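Local coordinates for protein peptidylprolyl Isomerase (Naegleria fowleri, PDB 6B4P) that probably catalyses the cis-trans isomerisation of peptide bonds preceding proline, as an FKBP-type peptidylprolyl isomerase, at residues I76-L81 with I96-Y102. Residues are numbered along the deposited sequence; the frame is centred on the assembly and turned at random. Where two conformers were deposited one is given.
Sequences IRGWDL and IPSDYAY
The guanidinium of Arg77 lies flat on one face of the Tyr100 ring, the planes 22° apart, with NH2 over the middle of the ring and CZ 3.8 Å from its centroid, an off-centre cation-pi stack. At the guanidinium edge, Arg77 NH2 donates to the backbone O of Asp99 over 3.1 Å; the bond lies close to the guanidinium plane but meets the carbonyl from above its own plane. One water accepts from Arg77 NE and donates to that same Asp99 O, so in the modelled conformer this carbonyl is reached both directly by NH2 and through a water from NE. The arginine chain runs out extended through chi1 and chi2, then bends at chi3 (62°), which helps lay the guanidinium on the ring. Leu81 CD1 reaches the ring edge at Tyr100 CE1, while the carboxylate of Asp99 pairs with Arg21 instead.

Farther along, Ile76 sets CG2 against one face of Tyr102, 3.7 Å from the ring centroid, a CH-pi contact displaced slightly toward the hydroxyl side. The other branch of Ile76 ends in CD1, which meets Ala101 CB and Ile96 CD1. Ile96 CD1 in turn abuts the edge of the Trp79 indole at CD1, 3.7 Å away, with Phe119 and Tyr46 packed edge-to-face around that indole.

Between these two patches the backbones join: Gly78 N donates to Tyr100 O at 2.9 Å. A second water links Arg77 N to Ala101 O, extending the join by one residue.

The first turn of helix 77-84 is thus pinned to the loop leaving strand 91-96. This is the FKBP fold, a curled antiparallel sheet wrapped against a short helix; as in relatives, Trp79 probably floors the proline-binding pocket, and Ile76 and Tyr102 probably help wall it.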
loop_
_atom_site.group_PDB
_atom_site.type_symbol
_atom_site.label_atom_id
_atom_site.label_comp_id
_atom_site.label_asym_id
_atom_site.label_seq_id
_atom_site.Cartn_x
_atom_site.Cartn_y
_atom_site.Cartn_z
ATOM N N ILE A 76 -3.056 3.233 7.013
ATOM C CA ILE A 76 -2.025 4.261 6.958
ATOM C C ILE A 76 -2.238 5.150 5.738
ATOM O O ILE A 76 -2.783 4.723 4.708
ATOM C CB ILE A 76 -0.611 3.654 6.960
ATOM C CG1 ILE A 76 -0.416 2.666 5.807
ATOM C CG2 ILE A 76 -0.326 3.009 8.318
ATOM C CD1 ILE A 76 1.008 2.121 5.719
ATOM N N ARG A 77 -1.800 6.409 5.863
ATOM C CA ARG A 77 -2.044 7.391 4.809
ATOM C C ARG A 77 -1.457 6.941 3.477
ATOM O O ARG A 77 -2.052 7.172 2.414
ATOM C CB ARG A 77 -1.466 8.744 5.222
ATOM C CG ARG A 77 -1.785 9.864 4.254
ATOM C CD ARG A 77 -1.593 11.211 4.927
ATOM N NE ARG A 77 -0.214 11.433 5.354
ATOM C CZ ARG A 77 0.631 12.254 4.740
ATOM N NH1 ARG A 77 0.234 12.931 3.671
ATOM N NH2 ARG A 77 1.869 12.403 5.193
ATOM N N GLY A 78 -0.285 6.303 3.508
ATOM C CA GLY A 78 0.315 5.833 2.271
ATOM C C GLY A 78 -0.528 4.802 1.549
ATOM O O GLY A 78 -0.468 4.700 0.320
ATOM N N TRP A 79 -1.321 4.022 2.291
ATOM C CA TRP A 79 -2.244 3.097 1.643
ATOM C C TRP A 79 -3.471 3.811 1.079
ATOM O O TRP A 79 -3.905 3.500 -0.036
ATOM C CB TRP A 79 -2.687 2.011 2.619
ATOM C CG TRP A 79 -1.772 0.834 2.722
ATOM C CD1 TRP A 79 -0.414 0.800 2.515
ATOM C CD2 TRP A 79 -2.158 -0.490 3.061
ATOM N NE1 TRP A 79 0.055 -0.480 2.715
ATOM C CE2 TRP A 79 -0.999 -1.288 3.052
ATOM C CE3 TRP A 79 -3.390 -1.086 3.375
ATOM C CZ2 TRP A 79 -1.033 -2.652 3.342
ATOM C CZ3 TRP A 79 -3.418 -2.430 3.677
ATOM C CH2 TRP A 79 -2.244 -3.201 3.655
ATOM N N ASP A 80 -4.061 4.752 1.825
ATOM C CA ASP A 80 -5.185 5.502 1.270
ATOM C C ASP A 80 -4.761 6.228 -0.004
ATOM O O ASP A 80 -5.441 6.156 -1.033
ATOM C CB ASP A 80 -5.724 6.498 2.301
ATOM C CG ASP A 80 -6.963 5.996 3.043
ATOM O OD1 ASP A 80 -7.578 4.980 2.648
ATOM O OD2 ASP A 80 -7.324 6.647 4.046
ATOM N N LEU A 81 -3.621 6.922 0.036
ATOM C CA LEU A 81 -3.170 7.635 -1.157
ATOM C C LEU A 81 -2.696 6.668 -2.228
ATOM O O LEU A 81 -2.957 6.867 -3.423
ATOM C CB LEU A 81 -2.042 8.600 -0.804
ATOM C CG LEU A 81 -2.368 9.799 0.074
ATOM C CD1 LEU A 81 -1.102 10.576 0.398
ATOM C CD2 LEU A 81 -3.390 10.689 -0.626
ATOM N N ILE A 96 6.990 3.799 1.393
ATOM C CA ILE A 96 6.101 4.563 2.255
ATOM C C ILE A 96 6.907 5.099 3.431
ATOM O O ILE A 96 7.146 4.388 4.407
ATOM C CB ILE A 96 4.920 3.704 2.735
ATOM C CG1 ILE A 96 4.179 3.126 1.524
ATOM C CG2 ILE A 96 3.959 4.543 3.563
ATOM C CD1 ILE A 96 2.818 2.501 1.855
ATOM N N PRO A 97 7.314 6.371 3.388
ATOM C CA PRO A 97 8.013 6.971 4.529
ATOM C C PRO A 97 7.191 6.889 5.806
ATOM O O PRO A 97 5.963 6.754 5.790
ATOM C CB PRO A 97 8.224 8.431 4.092
ATOM C CG PRO A 97 8.132 8.393 2.582
ATOM C CD PRO A 97 7.120 7.333 2.286
ATOM N N SER A 98 7.903 6.975 6.935
ATOM C CA SER A 98 7.260 6.822 8.233
ATOM C C SER A 98 6.158 7.854 8.443
ATOM O O SER A 98 5.133 7.542 9.065
ATOM C CB SER A 98 8.304 6.904 9.353
ATOM O OG SER A 98 8.918 8.178 9.396
ATOM N N ASP A 99 6.320 9.060 7.897
ATOM C CA ASP A 99 5.258 10.043 8.071
ATOM C C ASP A 99 4.041 9.756 7.197
ATOM O O ASP A 99 3.046 10.489 7.303
ATOM C CB ASP A 99 5.780 11.470 7.828
ATOM C CG ASP A 99 6.464 11.648 6.486
ATOM O OD1 ASP A 99 7.108 10.709 5.992
ATOM O OD2 ASP A 99 6.382 12.766 5.930
ATOM N N TYR A 100 4.096 8.727 6.349
ATOM C CA TYR A 100 2.924 8.212 5.651
ATOM C C TYR A 100 2.505 6.861 6.209
ATOM O O TYR A 100 1.620 6.209 5.643
ATOM C CB TYR A 100 3.185 8.104 4.139
ATOM C CG TYR A 100 3.343 9.435 3.440
ATOM C CD1 TYR A 100 2.273 10.031 2.786
ATOM C CD2 TYR A 100 4.562 10.105 3.450
ATOM C CE1 TYR A 100 2.419 11.258 2.152
ATOM C CE2 TYR A 100 4.711 11.316 2.818
ATOM C CZ TYR A 100 3.638 11.892 2.177
ATOM O OH TYR A 100 3.801 13.107 1.553
ATOM N N ALA A 101 3.148 6.410 7.289
ATOM C CA ALA A 101 2.851 5.104 7.866
ATOM C C ALA A 101 2.570 5.278 9.356
ATOM O O ALA A 101 1.604 5.952 9.724
ATOM C CB ALA A 101 4.000 4.122 7.610
ATOM N N TYR A 102 3.405 4.707 10.225
ATOM C CA TYR A 102 3.148 4.759 11.658
ATOM C C TYR A 102 3.984 5.806 12.376
ATOM O O TYR A 102 3.939 5.879 13.608
ATOM C CB TYR A 102 3.352 3.376 12.280
ATOM C CG TYR A 102 2.381 2.362 11.717
ATOM C CD1 TYR A 102 2.794 1.421 10.771
ATOM C CD2 TYR A 102 1.044 2.364 12.093
ATOM C CE1 TYR A 102 1.903 0.501 10.236
ATOM C CE2 TYR A 102 0.149 1.442 11.567
ATOM C CZ TYR A 102 0.580 0.518 10.635
ATOM O OH TYR A 102 -0.303 -0.388 10.102
HETATM O O HOH W 1 -0.416 7.199 8.407
HETATM O O HOH W 2 0.145 10.001 8.066
#